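Local coordinates for protein precorrin-8x Methyl Mutase (Thermus thermophilus, PDB 1V9C) that probably catalyses, as a CobH/CbiC-family isomerase, the methyl migration that turns precorrin-8X into hydrogenobyrinate on the route to adenosylcobalamin, at residues L70-I76 and I130-A136; V156-P160 and L192-L197. All blocks are in the same frame, centred on the assembly; numbering follows the deposited sequence.

Both contacts are built on one sheet of a doubly wound alpha/beta fold, in which strands 130-133 and 155-158 are neighbours, and their centres lie about 8 Å apart. Contact 1 pairs strand 69-71 with strand 130-133 and ties the loops that follow them; contact 2 packs the strand next in order, 155-158, against helix 190-205. The two are joined through backbone: Val131 O lies 2.8 Å from Leu157 N, and Val133 O 2.8 Å from Met159 N, both probable hydrogen bonds. Packing adds to this, with Val193 CG2 3.7 Å from Val133 O and Val194 CG2 3.7 Å from Ile76 CA.

Contact 1: residues L70-I76 and I130-A136; sequences LVDARMI and IVGVGNA
Leu70 and Val131 pair as neighbours in parallel strands of the doubly wound alpha/beta sheet, and beyond the strand ends Asp72 fastens the two following loops together. Leu70 N donates to Ile130 O (2.9 Å), Leu70 O accepts from Gly132 N (2.7 Å), and Gly132 O receives Asp72 N, the least straight of the three at 140°. Past this ladder the Asp72 carboxylate turns to the 134-136 loop. Its CG sits between the backbone N and the carbonyl carbon (chi1 77°), which carries both oxygens to a run of amide N-H groups. OD1 takes the nearly straight bond from Gly134 N (3.1 Å), which arrives 35° out of the carboxylate plane. OD2 accepts two amides: Asn135 N, at its syn lone pair, and Ala136 N, nearly in line with the C-O bond. Ala136 is the N-cap of helix 137-147, whose start could help stabilise the negative charge. With an alanine here instead of Asp72, the three backbone amides would probably lose their acceptor and the 134-136 loop be left to shift. Asn135 ND2 also appears to donate to OD1 of Asp72, though its place is less sure, and Asn135 OD1 is bonded to Ser190 OG. Ile76 CD1 packs over the loop, 4.0 Å from Gly134 N, while the shortest bond to the carboxylate runs from Ala136 N to Asp72 OD2, at 2.6 Å.

Contact 2: residues V156-P160 and L192-L197; sequences VLGMP and LVVAAL
One face of the central sheet of this doubly wound alpha/beta fold is packed against helix 190-205, and here strand 155-158 meets that helix through Leu157 and Met159. The axes of the two short segments approach to 9.6 Å, with their N-to-C directions 144° apart, so strand and helix run roughly antiparallel. Leu157 reaches across with one methyl: CD1 lies 3.8 Å from Val193 CG1 and equally close to Leu197 CG, with Ala196 CB slightly farther at 4.3 Å. It therefore meets three side chains from two successive turns of the helix. On the helix side, Val193 turns CG1 to this methyl because that branch stands opposite its own backbone N (chi1 -174°), whereas CG2 faces Met159 CB. Met159 lies one residue beyond the strand end and reaches the helix by its length, its chain being extended past CG (chi3 -175°). SD rests 3.9 Å from Leu192 CB and also touches the backbone at the Leu192-Val193 peptide, while the terminal CE continues to Ala196 CB at 4.0 Å. The small Ala196 side chain is thus approached by both strand-side residues. Ile181 of the adjoining strand 180-183 touches Leu157 and Met159 as well, and Met36 and Thr40 of helix 30-40 lie against Leu192. All six touching residues are buried, and no hydrogen bond crosses between the segments; the cohesion is consistent with dispersion forces and exclusion of water, which depend on shape more than on direction.

Contact 1: residues L70-I76 and I130-A136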
loop_
_atom_site.group_PDB
_atom_site.type_symbol
_atom_site.label_atom_id
_atom_site.label_comp_id
_atom_site.label_asym_id
_atom_site.label_seq_id
_atom_site.Cartn_x
_atom_site.Cartn_y
_atom_site.Cartn_z
ATOM N N LEU B 70 2.500 4.634 -15.546
ATOM C CA LEU B 70 2.375 3.197 -15.740
ATOM C C LEU B 70 2.802 2.547 -14.436
ATOM O O LEU B 70 3.874 2.830 -13.919
ATOM C CB LEU B 70 3.287 2.737 -16.883
ATOM C CG LEU B 70 3.298 3.654 -18.108
ATOM C CD1 LEU B 70 4.279 3.134 -19.147
ATOM C CD2 LEU B 70 1.913 3.734 -18.680
ATOM N N VAL B 71 1.963 1.670 -13.909
ATOM C CA VAL B 71 2.277 1.048 -12.644
ATOM C C VAL B 71 2.190 -0.466 -12.702
ATOM O O VAL B 71 1.552 -1.026 -13.601
ATOM C CB VAL B 71 1.357 1.633 -11.529
ATOM C CG1 VAL B 71 1.574 3.123 -11.444
ATOM C CG2 VAL B 71 -0.115 1.363 -11.837
ATOM N N ASP B 72 2.835 -1.114 -11.733
ATOM C CA ASP B 72 2.885 -2.574 -11.658
ATOM C C ASP B 72 1.939 -3.222 -10.648
ATOM O O ASP B 72 2.119 -4.392 -10.288
ATOM C CB ASP B 72 4.312 -3.008 -11.337
ATOM C CG ASP B 72 4.659 -2.820 -9.875
ATOM O OD1 ASP B 72 3.968 -2.030 -9.196
ATOM O OD2 ASP B 72 5.627 -3.457 -9.406
ATOM N N ALA B 73 0.948 -2.474 -10.173
ATOM C CA ALA B 73 -0.008 -3.022 -9.218
ATOM C C ALA B 73 -1.240 -2.151 -9.105
ATOM O O ALA B 73 -1.152 -0.918 -9.122
ATOM C CB ALA B 73 0.635 -3.192 -7.833
ATOM N N ARG B 74 -2.390 -2.805 -8.979
ATOM C CA ARG B 74 -3.664 -2.108 -8.849
ATOM C C ARG B 74 -3.711 -1.221 -7.602
ATOM O O ARG B 74 -4.277 -0.127 -7.643
ATOM C CB ARG B 74 -4.800 -3.123 -8.823
ATOM C CG ARG B 74 -4.558 -4.257 -7.865
ATOM C CD ARG B 74 -5.330 -5.495 -8.275
ATOM N NE ARG B 74 -5.078 -6.606 -7.362
ATOM C CZ ARG B 74 -5.261 -7.881 -7.680
ATOM N NH1 ARG B 74 -5.699 -8.209 -8.891
ATOM N NH2 ARG B 74 -5.003 -8.827 -6.789
ATOM N N MET B 75 -3.098 -1.676 -6.507
ATOM C CA MET B 75 -3.080 -0.881 -5.275
ATOM C C MET B 75 -2.535 0.510 -5.576
ATOM O O MET B 75 -3.027 1.508 -5.055
ATOM C CB MET B 75 -2.212 -1.544 -4.189
ATOM C CG MET B 75 -2.893 -2.696 -3.483
ATOM S SD MET B 75 -2.052 -3.197 -1.959
ATOM C CE MET B 75 -2.671 -2.006 -0.796
ATOM N N ILE B 76 -1.505 0.568 -6.410
ATOM C CA ILE B 76 -0.939 1.857 -6.799
ATOM C C ILE B 76 -1.956 2.651 -7.622
ATOM O O ILE B 76 -2.192 3.837 -7.365
ATOM C CB ILE B 76 0.350 1.662 -7.635
ATOM C CG1 ILE B 76 1.441 1.076 -6.731
ATOM C CG2 ILE B 76 0.779 2.965 -8.284
ATOM C CD1 ILE B 76 2.753 0.823 -7.427
ATOM N N ILE B 130 6.006 8.063 -16.692
ATOM C CA ILE B 130 6.528 7.947 -15.345
ATOM C C ILE B 130 6.126 6.528 -14.982
ATOM O O ILE B 130 4.946 6.185 -15.034
ATOM C CB ILE B 130 5.855 8.951 -14.383
ATOM C CG1 ILE B 130 6.369 10.360 -14.683
ATOM C CG2 ILE B 130 6.185 8.582 -12.928
ATOM C CD1 ILE B 130 5.556 11.471 -14.030
ATOM N N VAL B 131 7.106 5.700 -14.648
ATOM C CA VAL B 131 6.843 4.311 -14.311
ATOM C C VAL B 131 6.969 4.057 -12.820
ATOM O O VAL B 131 7.977 4.394 -12.209
ATOM C CB VAL B 131 7.804 3.371 -15.056
ATOM C CG1 VAL B 131 7.424 1.927 -14.777
ATOM C CG2 VAL B 131 7.741 3.655 -16.559
ATOM N N GLY B 132 5.930 3.460 -12.244
ATOM C CA GLY B 132 5.929 3.182 -10.821
ATOM C C GLY B 132 5.936 1.702 -10.522
ATOM O O GLY B 132 4.981 0.984 -10.833
ATOM N N VAL B 133 7.019 1.238 -9.913
ATOM C CA VAL B 133 7.140 -0.169 -9.559
ATOM C C VAL B 133 7.286 -0.318 -8.044
ATOM O O VAL B 133 8.229 0.197 -7.446
ATOM C CB VAL B 133 8.362 -0.819 -10.268
ATOM C CG1 VAL B 133 8.409 -2.315 -9.984
ATOM C CG2 VAL B 133 8.279 -0.565 -11.766
ATOM N N GLY B 134 6.338 -1.011 -7.425
ATOM C CA GLY B 134 6.408 -1.214 -5.996
ATOM C C GLY B 134 6.144 -2.666 -5.659
ATOM O O GLY B 134 6.048 -3.024 -4.484
ATOM N N ASN B 135 6.045 -3.515 -6.681
ATOM C CA ASN B 135 5.732 -4.919 -6.448
ATOM C C ASN B 135 6.400 -5.997 -7.295
ATOM O O ASN B 135 6.620 -7.098 -6.811
ATOM C CB ASN B 135 4.219 -5.092 -6.557
ATOM C CG ASN B 135 3.470 -3.973 -5.866
ATOM O OD1 ASN B 135 3.277 -3.996 -4.652
ATOM N ND2 ASN B 135 3.082 -2.960 -6.633
ATOM N N ALA B 136 6.706 -5.709 -8.555
ATOM C CA ALA B 136 7.289 -6.735 -9.424
ATOM C C ALA B 136 8.712 -6.461 -9.874
ATOM O O ALA B 136 8.926 -5.732 -10.835
ATOM C CB ALA B 136 6.397 -6.941 -10.645
#

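Contact 2: residues V156-P160 and L192-L197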
loop_
_atom_site.group_PDB
_atom_site.type_symbol
_atom_site.label_atom_id
_atom_site.label_comp_id
_atom_site.label_asym_id
_atom_site.label_seq_id
_atom_site.Cartn_x
_atom_site.Cartn_y
_atom_site.Cartn_z
ATOM N N VAL B 156 11.513 6.832 -13.606
ATOM C CA VAL B 156 11.217 5.505 -13.085
ATOM C C VAL B 156 11.379 5.421 -11.568
ATOM O O VAL B 156 12.452 5.682 -11.030
ATOM C CB VAL B 156 12.131 4.424 -13.730
ATOM C CG1 VAL B 156 11.831 3.052 -13.124
ATOM C CG2 VAL B 156 11.916 4.392 -15.223
ATOM N N LEU B 157 10.299 5.054 -10.888
ATOM C CA LEU B 157 10.315 4.909 -9.439
ATOM C C LEU B 157 10.535 3.417 -9.146
ATOM O O LEU B 157 9.624 2.597 -9.282
ATOM C CB LEU B 157 8.982 5.389 -8.852
ATOM C CG LEU B 157 8.565 6.832 -9.148
ATOM C CD1 LEU B 157 7.217 7.113 -8.516
ATOM C CD2 LEU B 157 9.609 7.793 -8.621
ATOM N N GLY B 158 11.760 3.068 -8.772
ATOM C CA GLY B 158 12.066 1.677 -8.503
ATOM C C GLY B 158 11.979 1.372 -7.026
ATOM O O GLY B 158 12.975 1.470 -6.303
ATOM N N MET B 159 10.779 1.008 -6.581
ATOM C CA MET B 159 10.541 0.701 -5.182
ATOM C C MET B 159 9.876 -0.649 -4.917
ATOM O O MET B 159 8.897 -0.732 -4.167
ATOM C CB MET B 159 9.718 1.827 -4.563
ATOM C CG MET B 159 10.316 3.206 -4.812
ATOM S SD MET B 159 9.216 4.597 -4.317
ATOM C CE MET B 159 10.151 5.952 -4.862
ATOM N N PRO B 160 10.372 -1.729 -5.548
ATOM C CA PRO B 160 9.760 -3.041 -5.293
ATOM C C PRO B 160 10.139 -3.422 -3.845
ATOM O O PRO B 160 11.172 -2.981 -3.334
ATOM C CB PRO B 160 10.457 -3.972 -6.293
ATOM C CG PRO B 160 11.104 -3.064 -7.286
ATOM C CD PRO B 160 11.491 -1.847 -6.491
ATOM N N LEU B 192 4.735 3.382 -1.076
ATOM C CA LEU B 192 5.828 4.316 -1.284
ATOM C C LEU B 192 5.697 4.960 -2.670
ATOM O O LEU B 192 5.876 6.155 -2.815
ATOM C CB LEU B 192 7.187 3.608 -1.106
ATOM C CG LEU B 192 7.671 3.196 0.297
ATOM C CD1 LEU B 192 7.821 4.444 1.162
ATOM C CD2 LEU B 192 6.712 2.189 0.949
ATOM N N VAL B 193 5.359 4.178 -3.686
ATOM C CA VAL B 193 5.195 4.765 -5.017
ATOM C C VAL B 193 4.080 5.816 -4.990
ATOM O O VAL B 193 4.276 6.943 -5.447
ATOM C CB VAL B 193 4.817 3.715 -6.086
ATOM C CG1 VAL B 193 4.803 4.367 -7.449
ATOM C CG2 VAL B 193 5.822 2.595 -6.086
ATOM N N VAL B 194 2.911 5.446 -4.456
ATOM C CA VAL B 194 1.788 6.385 -4.385
ATOM C C VAL B 194 2.217 7.699 -3.690
ATOM O O VAL B 194 2.007 8.792 -4.214
ATOM C CB VAL B 194 0.583 5.750 -3.622
ATOM C CG1 VAL B 194 -0.500 6.796 -3.377
ATOM C CG2 VAL B 194 0.014 4.563 -4.417
ATOM N N ALA B 195 2.840 7.585 -2.522
ATOM C CA ALA B 195 3.273 8.770 -1.768
ATOM C C ALA B 195 4.243 9.646 -2.558
ATOM O O ALA B 195 4.140 10.875 -2.540
ATOM C CB ALA B 195 3.904 8.342 -0.435
ATOM N N ALA B 196 5.192 9.007 -3.236
ATOM C CA ALA B 196 6.169 9.717 -4.054
ATOM C C ALA B 196 5.462 10.419 -5.233
ATOM O O ALA B 196 5.776 11.563 -5.564
ATOM C CB ALA B 196 7.235 8.732 -4.581
ATOM N N LEU B 197 4.512 9.734 -5.868
ATOM C CA LEU B 197 3.773 10.343 -6.973
ATOM C C LEU B 197 2.946 11.513 -6.434
ATOM O O LEU B 197 2.973 12.594 -7.002
ATOM C CB LEU B 197 2.863 9.309 -7.662
ATOM C CG LEU B 197 3.639 8.309 -8.535
ATOM C CD1 LEU B 197 2.797 7.116 -8.962
ATOM C CD2 LEU B 197 4.129 9.068 -9.755
#